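Local coordinates for hypothetical protein MTH1491 (Methanothermobacter thermautotrophicus, PDB 1L1S) that is of unknown function but belongs to the DsrE/DsrF-like family, whose relatives include proteins of sulfur metabolism, at residues A[8-13]-A[19-24]; A[44-49]-A[79-84]; A[60-63]-A[68-71]; A[74-79]-A[90-95]. All coordinates share one frame; numbering follows the deposited sequence.

Contact 1 of 4, residues A[8-13]-A[19-24]; sequences FHIDED and LLLISN
F8 and I10 of strand 4-10 both meet L21 of helix 15-31, one on each of its methyls. L21 has CG anti to the backbone N (chi1 162°). This carries its fork toward the strand. L21 CD1 lies against the start of the F8 side chain, 3.6 Å from F8 CB. L21 CD1 is also 3.6 Å from F8 CD2, oblique to the ring. L21 CD2 goes to I10 and lies 3.7 Å from I10 CD1. The branch methyl I10 CG2 is also close, at 4.0 Å from L21 CD2. The I10 and L21 side chains cross at about a right angle. One turn on, N24 CB packs obliquely on F8 CE2 at 3.7 Å. H9 is on the other side of the strand. H9 NE2 donates to D11 OD1 at 3.1 Å, and its ND1 pairs with Y110 OH. The D11 bond is bent (141°) and comes from above the carboxylate plane. Both nitrogens of this buried ring are held. Strand and helix segments run nearly antiparallel (170°), as in the first half of a beta-alpha-beta unit. L21 also reaches V39 of the adjacent strand 35-41, and F8 reaches I37 there and V25 and L28 of helix 15-31.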
loop_
_atom_site.group_PDB
_atom_site.type_symbol
_atom_site.label_atom_id
_atom_site.label_comp_id
_atom_site.label_asym_id
_atom_site.label_seq_id
_atom_site.Cartn_x
_atom_site.Cartn_y
_atom_site.Cartn_z
ATOM N N PHE A 8 -4.613 5.391 -7.665
ATOM C CA PHE A 8 -3.451 4.509 -7.582
ATOM C C PHE A 8 -2.257 5.305 -7.131
ATOM O O PHE A 8 -2.158 6.501 -7.393
ATOM C CB PHE A 8 -3.118 3.867 -8.919
ATOM C CG PHE A 8 -4.056 2.770 -9.315
ATOM C CD1 PHE A 8 -5.294 3.065 -9.858
ATOM C CD2 PHE A 8 -3.686 1.434 -9.161
ATOM C CE1 PHE A 8 -6.162 2.037 -10.251
ATOM C CE2 PHE A 8 -4.537 0.397 -9.548
ATOM C CZ PHE A 8 -5.775 0.699 -10.095
ATOM N N HIS A 9 -1.345 4.622 -6.461
ATOM C CA HIS A 9 -0.150 5.246 -5.919
ATOM C C HIS A 9 1.074 4.498 -6.398
ATOM O O HIS A 9 1.181 3.296 -6.204
ATOM C CB HIS A 9 -0.261 5.207 -4.388
ATOM C CG HIS A 9 1.004 5.505 -3.648
ATOM N ND1 HIS A 9 1.078 5.436 -2.272
ATOM C CD2 HIS A 9 2.244 5.847 -4.073
ATOM C CE1 HIS A 9 2.306 5.719 -1.881
ATOM N NE2 HIS A 9 3.036 5.971 -2.952
ATOM N N ILE A 10 1.980 5.209 -7.053
ATOM C CA ILE A 10 3.224 4.601 -7.498
ATOM C C ILE A 10 4.375 5.569 -7.218
ATOM O O ILE A 10 4.296 6.746 -7.551
ATOM C CB ILE A 10 3.166 4.241 -8.989
ATOM C CG1 ILE A 10 4.408 3.447 -9.373
ATOM C CG2 ILE A 10 3.018 5.496 -9.850
ATOM C CD1 ILE A 10 4.348 2.948 -10.800
ATOM N N ASP A 11 5.426 5.085 -6.566
ATOM C CA ASP A 11 6.571 5.936 -6.273
ATOM C C ASP A 11 7.906 5.315 -6.695
ATOM O O ASP A 11 8.968 5.727 -6.231
ATOM C CB ASP A 11 6.591 6.322 -4.781
ATOM C CG ASP A 11 6.489 5.112 -3.843
ATOM O OD1 ASP A 11 6.034 5.293 -2.688
ATOM O OD2 ASP A 11 6.866 3.991 -4.242
ATOM N N GLU A 12 7.842 4.329 -7.580
ATOM C CA GLU A 12 9.040 3.656 -8.091
ATOM C C GLU A 12 8.887 3.627 -9.607
ATOM O O GLU A 12 7.789 3.842 -10.117
ATOM C CB GLU A 12 9.123 2.216 -7.553
ATOM C CG GLU A 12 8.977 2.130 -6.030
ATOM C CD GLU A 12 8.729 0.711 -5.511
ATOM O OE1 GLU A 12 9.710 -0.041 -5.306
ATOM O OE2 GLU A 12 7.545 0.349 -5.312
ATOM N N ASP A 13 9.970 3.373 -10.332
ATOM C CA ASP A 13 9.868 3.320 -11.786
ATOM C C ASP A 13 10.435 2.034 -12.382
ATOM O O ASP A 13 10.655 1.949 -13.589
ATOM C CB ASP A 13 10.529 4.549 -12.423
ATOM C CG ASP A 13 12.034 4.591 -12.215
ATOM O OD1 ASP A 13 12.528 4.021 -11.222
ATOM O OD2 ASP A 13 12.730 5.222 -13.041
ATOM N N LEU A 19 4.506 -1.813 -15.128
ATOM C CA LEU A 19 3.608 -2.621 -15.944
ATOM C C LEU A 19 2.466 -3.182 -15.097
ATOM O O LEU A 19 1.352 -3.388 -15.592
ATOM C CB LEU A 19 4.391 -3.750 -16.628
ATOM C CG LEU A 19 5.404 -3.266 -17.691
ATOM C CD1 LEU A 19 6.183 -4.458 -18.286
ATOM C CD2 LEU A 19 4.655 -2.513 -18.800
ATOM N N LEU A 20 2.732 -3.429 -13.817
ATOM C CA LEU A 20 1.675 -3.943 -12.951
ATOM C C LEU A 20 0.592 -2.865 -12.766
ATOM O O LEU A 20 -0.601 -3.157 -12.835
ATOM C CB LEU A 20 2.245 -4.377 -11.596
ATOM C CG LEU A 20 1.249 -5.180 -10.754
ATOM C CD1 LEU A 20 0.712 -6.331 -11.594
ATOM C CD2 LEU A 20 1.922 -5.711 -9.489
ATOM N N LEU A 21 1.008 -1.622 -12.532
ATOM C CA LEU A 21 0.061 -0.517 -12.378
ATOM C C LEU A 21 -0.789 -0.388 -13.643
ATOM O O LEU A 21 -2.019 -0.317 -13.582
ATOM C CB LEU A 21 0.810 0.795 -12.158
ATOM C CG LEU A 21 0.052 2.116 -12.394
ATOM C CD1 LEU A 21 -0.897 2.369 -11.255
ATOM C CD2 LEU A 21 1.039 3.281 -12.493
ATOM N N ILE A 22 -0.118 -0.326 -14.788
ATOM C CA ILE A 22 -0.799 -0.207 -16.071
ATOM C C ILE A 22 -1.828 -1.323 -16.233
ATOM O O ILE A 22 -2.976 -1.074 -16.575
ATOM C CB ILE A 22 0.206 -0.288 -17.227
ATOM C CG1 ILE A 22 1.132 0.933 -17.183
ATOM C CG2 ILE A 22 -0.539 -0.372 -18.568
ATOM C CD1 ILE A 22 2.272 0.850 -18.156
ATOM N N SER A 23 -1.388 -2.551 -15.982
ATOM C CA SER A 23 -2.249 -3.712 -16.080
ATOM C C SER A 23 -3.420 -3.588 -15.124
ATOM O O SER A 23 -4.557 -3.877 -15.494
ATOM C CB SER A 23 -1.465 -4.985 -15.760
ATOM O OG SER A 23 -2.359 -6.040 -15.433
ATOM N N ASN A 24 -3.147 -3.162 -13.894
ATOM C CA ASN A 24 -4.214 -3.000 -12.907
ATOM C C ASN A 24 -5.235 -1.940 -13.349
ATOM O O ASN A 24 -6.438 -2.107 -13.146
ATOM C CB ASN A 24 -3.630 -2.622 -11.545
ATOM C CG ASN A 24 -2.845 -3.759 -10.918
ATOM O OD1 ASN A 24 -3.018 -4.914 -11.284
ATOM N ND2 ASN A 24 -1.987 -3.436 -9.962
#

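Contact 2 of 4, residues A[44-49]-A[79-84]; sequences MGVNVL and SGMDGD
M81 meets V46 and N47 where two connecting loops of the parallel alpha/beta sheet fold come together. M81 is built as selenomethionine. Segment 44-49 follows strand 35-41, and segment 79-84 follows helix 73-78. The close part of the contact is small. It lies at the end of the M81 side chain. V46 CG2 is 3.8 Å from M81 CE and 4.1 Å from M81 SE, so one valine methyl packs along the selenium-methyl bond. The M81 chain is extended at chi2 and bends at chi3 (-93°), which turns CE toward both partners. N47 comes in at about a right angle to M81. No hydrogen bond crosses between the segments. Segment 44-49 is a compact coil with helical backbone angles but without regular helix bonds. N47 N bonds to M44 O and L49 N to V46 O, each three residues back. The inner side of this coil is buried: V46 touches T75, and L49 packs on F69 and A71 of strand 68-72.

The other side is loose. G80, D82, G83 and D84 are exposed and do not touch segment 44-49. This exposed turn is tied by bonds of its own and by R51 instead. D84 N makes a weak bond to D82 OD2, D82 N is held by D85 OD2, and D84 O by R51 NH1. At the boundary, the N47 amide splits its roles: ND2 donates to D13 OD2, while N47 OD1 lies 3.7 Å from M81 CE.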
loop_
_atom_site.group_PDB
_atom_site.type_symbol
_atom_site.label_atom_id
_atom_site.label_comp_id
_atom_site.label_asym_id
_atom_site.label_seq_id
_atom_site.Cartn_x
_atom_site.Cartn_y
_atom_site.Cartn_z
HETATM N N MSE A 44 10.663 8.625 -7.689
HETATM C CA MSE A 44 11.093 7.993 -8.929
HETATM C C MSE A 44 9.916 7.702 -9.848
HETATM O O MSE A 44 10.060 7.657 -11.069
HETATM C CB MSE A 44 11.851 6.706 -8.611
HETATM C CG MSE A 44 13.157 6.960 -7.864
HETATM SE SE MSE A 44 14.278 8.195 -8.880
HETATM C CE MSE A 44 14.924 6.911 -10.204
ATOM N N GLY A 45 8.747 7.512 -9.244
ATOM C CA GLY A 45 7.548 7.242 -10.014
ATOM C C GLY A 45 7.204 8.298 -11.057
ATOM O O GLY A 45 6.584 7.990 -12.072
ATOM N N VAL A 46 7.593 9.549 -10.844
ATOM C CA VAL A 46 7.252 10.549 -11.852
ATOM C C VAL A 46 7.961 10.328 -13.192
ATOM O O VAL A 46 7.469 10.779 -14.234
ATOM C CB VAL A 46 7.521 11.970 -11.356
ATOM C CG1 VAL A 46 6.707 12.217 -10.092
ATOM C CG2 VAL A 46 9.003 12.180 -11.117
ATOM N N ASN A 47 9.097 9.636 -13.182
ATOM C CA ASN A 47 9.802 9.381 -14.432
ATOM C C ASN A 47 8.875 8.695 -15.433
ATOM O O ASN A 47 9.064 8.793 -16.639
ATOM C CB ASN A 47 11.048 8.523 -14.194
ATOM C CG ASN A 47 12.090 9.239 -13.358
ATOM O OD1 ASN A 47 12.204 10.463 -13.418
ATOM N ND2 ASN A 47 12.865 8.482 -12.586
ATOM N N VAL A 48 7.856 8.014 -14.923
ATOM C CA VAL A 48 6.905 7.333 -15.786
ATOM C C VAL A 48 6.032 8.315 -16.556
ATOM O O VAL A 48 5.509 7.989 -17.625
ATOM C CB VAL A 48 5.994 6.398 -14.970
ATOM C CG1 VAL A 48 4.788 5.992 -15.802
ATOM C CG2 VAL A 48 6.778 5.159 -14.551
ATOM N N LEU A 49 5.877 9.517 -16.016
ATOM C CA LEU A 49 5.045 10.523 -16.657
ATOM C C LEU A 49 5.820 11.486 -17.572
ATOM O O LEU A 49 5.233 12.423 -18.107
ATOM C CB LEU A 49 4.286 11.313 -15.586
ATOM C CG LEU A 49 3.525 10.492 -14.531
ATOM C CD1 LEU A 49 2.744 11.422 -13.617
ATOM C CD2 LEU A 49 2.581 9.509 -15.229
ATOM N N SER A 79 13.392 16.945 -8.245
ATOM C CA SER A 79 14.007 16.158 -9.315
ATOM C C SER A 79 14.435 16.991 -10.520
ATOM O O SER A 79 14.641 16.447 -11.603
ATOM C CB SER A 79 13.038 15.079 -9.796
ATOM O OG SER A 79 12.635 14.245 -8.728
ATOM N N GLY A 80 14.586 18.299 -10.347
ATOM C CA GLY A 80 14.973 19.119 -11.487
ATOM C C GLY A 80 14.038 18.859 -12.672
ATOM O O GLY A 80 14.467 18.468 -13.767
HETATM N N MSE A 81 12.746 19.053 -12.439
HETATM C CA MSE A 81 11.743 18.864 -13.467
HETATM C C MSE A 81 10.703 19.959 -13.323
HETATM O O MSE A 81 10.542 20.534 -12.241
HETATM C CB MSE A 81 11.049 17.505 -13.306
HETATM C CG MSE A 81 11.553 16.414 -14.224
HETATM SE SE MSE A 81 10.656 14.708 -13.859
HETATM C CE MSE A 81 11.970 14.025 -12.606
ATOM N N ASP A 82 10.014 20.263 -14.415
ATOM C CA ASP A 82 8.940 21.242 -14.377
ATOM C C ASP A 82 7.873 20.669 -15.301
ATOM O O ASP A 82 8.107 19.642 -15.921
ATOM C CB ASP A 82 9.431 22.628 -14.831
ATOM C CG ASP A 82 9.395 22.817 -16.337
ATOM O OD1 ASP A 82 9.282 23.982 -16.769
ATOM O OD2 ASP A 82 9.487 21.826 -17.085
ATOM N N GLY A 83 6.714 21.310 -15.389
ATOM C CA GLY A 83 5.639 20.804 -16.231
ATOM C C GLY A 83 5.945 20.599 -17.708
ATOM O O GLY A 83 5.241 19.845 -18.395
ATOM N N ASP A 84 6.979 21.280 -18.200
ATOM C CA ASP A 84 7.388 21.180 -19.597
ATOM C C ASP A 84 8.006 19.819 -19.892
ATOM O O ASP A 84 8.051 19.393 -21.044
ATOM C CB ASP A 84 8.397 22.290 -19.931
ATOM C CG ASP A 84 7.725 23.576 -20.403
ATOM O OD1 ASP A 84 6.614 23.891 -19.934
ATOM O OD2 ASP A 84 8.317 24.282 -21.242
#

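Contact 3 of 4, residues A[60-63]-A[68-71]; sequences SELT and RFCA
The helix-to-strand return of a beta-alpha-beta unit brings L62 and T63 of helix 56-64 onto the ring of F69 in strand 68-72. L62 CB meets the ring at its edge, near the ring plane, 3.9 Å from F69 CE1. Further out, L62 CD1 is 4.1 Å from F69 CZ. T63 approaches the ring obliquely. T63 OG1 is 3.6 Å from F69 CD1 and 3.9 Å from F69 CE1. This hydroxyl has its polar partner in its own helix, the carbonyl V59 O. Toward F69 it therefore serves as packing. The F69 side chain leaves the strand beside the helix. With CG anti to the carbonyl carbon (chi1 -69°), the end of the ring swings over to L62 and T63. The unit is strand 35-41, helix 56-64, strand 68-72, a crossover between two neighbouring parallel strands. L62 also touches V25, R26 and M29 of helix 15-31. F69 also packs on L49. The next residue back in the strand, R68, points away from the helix. Its NH1 makes a salt bridge to E38 OE2 and its NE one to D91 OD2. C70 SG lies 3.8 Å above one face of the R68 guanidinium, offset toward its rim.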
loop_
_atom_site.group_PDB
_atom_site.type_symbol
_atom_site.label_atom_id
_atom_site.label_comp_id
_atom_site.label_asym_id
_atom_site.label_seq_id
_atom_site.Cartn_x
_atom_site.Cartn_y
_atom_site.Cartn_z
ATOM N N SER A 60 -0.370 8.034 -22.565
ATOM C CA SER A 60 -1.236 8.858 -23.409
ATOM C C SER A 60 -2.535 8.127 -23.728
ATOM O O SER A 60 -3.615 8.714 -23.674
ATOM C CB SER A 60 -0.535 9.255 -24.707
ATOM O OG SER A 60 -0.535 8.180 -25.629
ATOM N N GLU A 61 -2.434 6.840 -24.041
ATOM C CA GLU A 61 -3.625 6.064 -24.354
ATOM C C GLU A 61 -4.634 6.021 -23.205
ATOM O O GLU A 61 -5.822 6.251 -23.419
ATOM C CB GLU A 61 -3.249 4.638 -24.729
ATOM C CG GLU A 61 -4.454 3.735 -24.857
ATOM C CD GLU A 61 -4.085 2.337 -25.286
ATOM O OE1 GLU A 61 -5.013 1.518 -25.474
ATOM O OE2 GLU A 61 -2.870 2.057 -25.438
ATOM N N LEU A 62 -4.168 5.723 -21.990
ATOM C CA LEU A 62 -5.077 5.656 -20.841
ATOM C C LEU A 62 -5.675 7.012 -20.494
ATOM O O LEU A 62 -6.778 7.098 -19.943
ATOM C CB LEU A 62 -4.357 5.077 -19.616
ATOM C CG LEU A 62 -4.052 3.581 -19.724
ATOM C CD1 LEU A 62 -3.102 3.129 -18.634
ATOM C CD2 LEU A 62 -5.344 2.823 -19.650
ATOM N N THR A 63 -4.938 8.069 -20.806
ATOM C CA THR A 63 -5.413 9.414 -20.537
ATOM C C THR A 63 -6.632 9.630 -21.421
ATOM O O THR A 63 -7.634 10.202 -20.989
ATOM C CB THR A 63 -4.333 10.465 -20.888
ATOM O OG1 THR A 63 -3.291 10.409 -19.910
ATOM C CG2 THR A 63 -4.926 11.881 -20.933
ATOM N N ARG A 68 -6.705 9.912 -15.251
ATOM C CA ARG A 68 -5.973 11.120 -14.926
ATOM C C ARG A 68 -4.656 10.826 -14.185
ATOM O O ARG A 68 -4.656 10.324 -13.056
ATOM C CB ARG A 68 -6.852 12.041 -14.066
ATOM C CG ARG A 68 -6.206 13.367 -13.725
ATOM C CD ARG A 68 -6.998 14.131 -12.658
ATOM N NE ARG A 68 -6.426 15.454 -12.414
ATOM C CZ ARG A 68 -6.588 16.147 -11.291
ATOM N NH1 ARG A 68 -7.303 15.638 -10.296
ATOM N NH2 ARG A 68 -6.047 17.354 -11.167
ATOM N N PHE A 69 -3.536 11.142 -14.826
ATOM C CA PHE A 69 -2.238 10.945 -14.194
ATOM C C PHE A 69 -1.837 12.268 -13.548
ATOM O O PHE A 69 -1.942 13.322 -14.170
ATOM C CB PHE A 69 -1.190 10.516 -15.222
ATOM C CG PHE A 69 -1.411 9.134 -15.754
ATOM C CD1 PHE A 69 -2.334 8.904 -16.771
ATOM C CD2 PHE A 69 -0.704 8.055 -15.234
ATOM C CE1 PHE A 69 -2.544 7.629 -17.259
ATOM C CE2 PHE A 69 -0.908 6.773 -15.719
ATOM C CZ PHE A 69 -1.826 6.559 -16.732
ATOM N N CYS A 70 -1.388 12.193 -12.299
ATOM C CA CYS A 70 -0.997 13.362 -11.520
ATOM C C CYS A 70 0.449 13.298 -11.045
ATOM O O CYS A 70 0.867 12.312 -10.445
ATOM C CB CYS A 70 -1.912 13.486 -10.302
ATOM S SG CYS A 70 -3.677 13.381 -10.702
ATOM N N ALA A 71 1.202 14.360 -11.316
ATOM C CA ALA A 71 2.601 14.464 -10.916
ATOM C C ALA A 71 2.655 15.373 -9.693
ATOM O O ALA A 71 1.832 16.276 -9.546
ATOM C CB ALA A 71 3.430 15.051 -12.053
#

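Contact 4 of 4, residues A[74-79]-A[90-95]; sequences NTLRAS and VDVVSS
L76 of helix 73-78 reaches toward V92 of strand 91-93. Its CB leaves the helix on the strand side. The fork then divides. CD1 is anti to CA (chi2 -173°) and continues outward to V92, with L76 CD1 4.3 Å from V92 CG1 and 4.4 Å from V92 CG2. This is a light apolar touch. CD2 turns the other way, to the side chain of the selenomethionine M81. L76 thus sits between the edge strand and the loop that follows its own helix. At the other end of the contact, the end of the N74 side chain lies beside the backbone of S94. S79 OG donates to T75 O at 3.1 Å, from above the carbonyl plane, where the helix ends. S95 OG caps the next helix, 96-105, by accepting from G98 N. S94 OG bonds to D31 OD1 of the second subunit. Helix 73-78 is the link of the beta-alpha-beta unit between strand 68-72 and strand 91-93, the outermost strand of this chain's sheet on that side.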
loop_
_atom_site.group_PDB
_atom_site.type_symbol
_atom_site.label_atom_id
_atom_site.label_comp_id
_atom_site.label_asym_id
_atom_site.label_seq_id
_atom_site.Cartn_x
_atom_site.Cartn_y
_atom_site.Cartn_z
ATOM N N ASN A 74 5.938 19.130 -5.842
ATOM C CA ASN A 74 7.158 19.194 -5.037
ATOM C C ASN A 74 8.261 18.305 -5.594
ATOM O O ASN A 74 9.352 18.779 -5.924
ATOM C CB ASN A 74 6.848 18.788 -3.591
ATOM C CG ASN A 74 5.815 19.698 -2.939
ATOM O OD1 ASN A 74 5.182 19.331 -1.944
ATOM N ND2 ASN A 74 5.645 20.898 -3.495
ATOM N N THR A 75 7.982 17.010 -5.700
ATOM C CA THR A 75 8.976 16.085 -6.222
ATOM C C THR A 75 9.597 16.632 -7.505
ATOM O O THR A 75 10.819 16.581 -7.671
ATOM C CB THR A 75 8.367 14.682 -6.518
ATOM O OG1 THR A 75 7.443 14.769 -7.610
ATOM C CG2 THR A 75 7.647 14.143 -5.285
ATOM N N LEU A 76 8.758 17.158 -8.401
ATOM C CA LEU A 76 9.236 17.701 -9.677
ATOM C C LEU A 76 10.473 18.546 -9.499
ATOM O O LEU A 76 11.510 18.271 -10.088
ATOM C CB LEU A 76 8.162 18.550 -10.357
ATOM C CG LEU A 76 6.995 17.815 -11.015
ATOM C CD1 LEU A 76 6.144 18.831 -11.774
ATOM C CD2 LEU A 76 7.517 16.736 -11.954
ATOM N N ARG A 77 10.342 19.588 -8.688
ATOM C CA ARG A 77 11.447 20.490 -8.401
ATOM C C ARG A 77 12.600 19.654 -7.862
ATOM O O ARG A 77 13.689 19.622 -8.440
ATOM C CB ARG A 77 10.999 21.523 -7.361
ATOM C CG ARG A 77 12.122 22.331 -6.730
ATOM C CD ARG A 77 11.552 23.432 -5.825
ATOM N NE ARG A 77 12.601 24.178 -5.126
ATOM C CZ ARG A 77 12.391 25.294 -4.429
ATOM N NH1 ARG A 77 11.169 25.806 -4.334
ATOM N NH2 ARG A 77 13.407 25.901 -3.824
ATOM N N ALA A 78 12.340 18.959 -6.758
ATOM C CA ALA A 78 13.336 18.111 -6.127
ATOM C C ALA A 78 14.084 17.305 -7.170
ATOM O O ALA A 78 15.267 17.008 -7.003
ATOM C CB ALA A 78 12.663 17.161 -5.125
ATOM N N SER A 79 13.392 16.945 -8.245
ATOM C CA SER A 79 14.007 16.158 -9.315
ATOM C C SER A 79 14.435 16.991 -10.520
ATOM O O SER A 79 14.641 16.447 -11.603
ATOM C CB SER A 79 13.038 15.079 -9.796
ATOM O OG SER A 79 12.635 14.245 -8.728
ATOM N N VAL A 90 -0.903 14.916 -18.734
ATOM C CA VAL A 90 -0.556 14.674 -17.342
ATOM C C VAL A 90 -0.781 15.954 -16.565
ATOM O O VAL A 90 -0.310 17.020 -16.971
ATOM C CB VAL A 90 0.931 14.272 -17.181
ATOM C CG1 VAL A 90 1.232 13.981 -15.702
ATOM C CG2 VAL A 90 1.238 13.057 -18.039
ATOM N N ASP A 91 -1.491 15.849 -15.449
ATOM C CA ASP A 91 -1.775 17.001 -14.608
ATOM C C ASP A 91 -0.823 17.055 -13.433
ATOM O O ASP A 91 -0.208 16.058 -13.067
ATOM C CB ASP A 91 -3.207 16.953 -14.073
ATOM C CG ASP A 91 -4.245 16.929 -15.178
ATOM O OD1 ASP A 91 -3.963 17.439 -16.297
ATOM O OD2 ASP A 91 -5.354 16.410 -14.918
ATOM N N VAL A 92 -0.722 18.227 -12.836
ATOM C CA VAL A 92 0.153 18.444 -11.704
ATOM C C VAL A 92 -0.690 18.789 -10.486
ATOM O O VAL A 92 -1.608 19.609 -10.564
ATOM C CB VAL A 92 1.133 19.608 -11.977
ATOM C CG1 VAL A 92 2.041 19.823 -10.786
ATOM C CG2 VAL A 92 1.969 19.301 -13.198
ATOM N N VAL A 93 -0.401 18.127 -9.373
ATOM C CA VAL A 93 -1.108 18.398 -8.131
ATOM C C VAL A 93 -0.068 19.022 -7.229
ATOM O O VAL A 93 1.128 18.834 -7.440
ATOM C CB VAL A 93 -1.687 17.106 -7.487
ATOM C CG1 VAL A 93 -2.836 16.587 -8.332
ATOM C CG2 VAL A 93 -0.599 16.048 -7.333
ATOM N N SER A 94 -0.519 19.778 -6.238
ATOM C CA SER A 94 0.399 20.444 -5.336
ATOM C C SER A 94 1.258 19.470 -4.532
ATOM O O SER A 94 2.407 19.768 -4.224
ATOM C CB SER A 94 -0.383 21.371 -4.400
ATOM O OG SER A 94 -1.477 20.697 -3.805
ATOM N N SER A 95 0.699 18.308 -4.201
ATOM C CA SER A 95 1.405 17.289 -3.423
ATOM C C SER A 95 0.858 15.900 -3.723
ATOM O O SER A 95 -0.350 15.683 -3.661
ATOM C CB SER A 95 1.242 17.553 -1.932
ATOM O OG SER A 95 1.599 16.398 -1.186
#

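In the fold
Contacts 1 and 3 are buried, and contacts 2 and 4 are partly buried nearer the surface. Contacts 1, 3 and 4 each join a helix to a strand of the one parallel sheet. Contact 2 joins two loops. Phenylalanine rings carry contacts 1 and 3. Contact 2 rests on the end of one selenomethionine side chain, and contact 4 pairs a light methyl touch with a polar side chain lying on backbone. Backbone bonds between A71 N and D91 O and between F69 O and D91 N link contacts 3 and 4. Contacts 2 and 4 share S79, and their centres are about 7 Å apart. L49 ties contact 2 to contact 3. Contacts 1 and 4 also touch the second subunit.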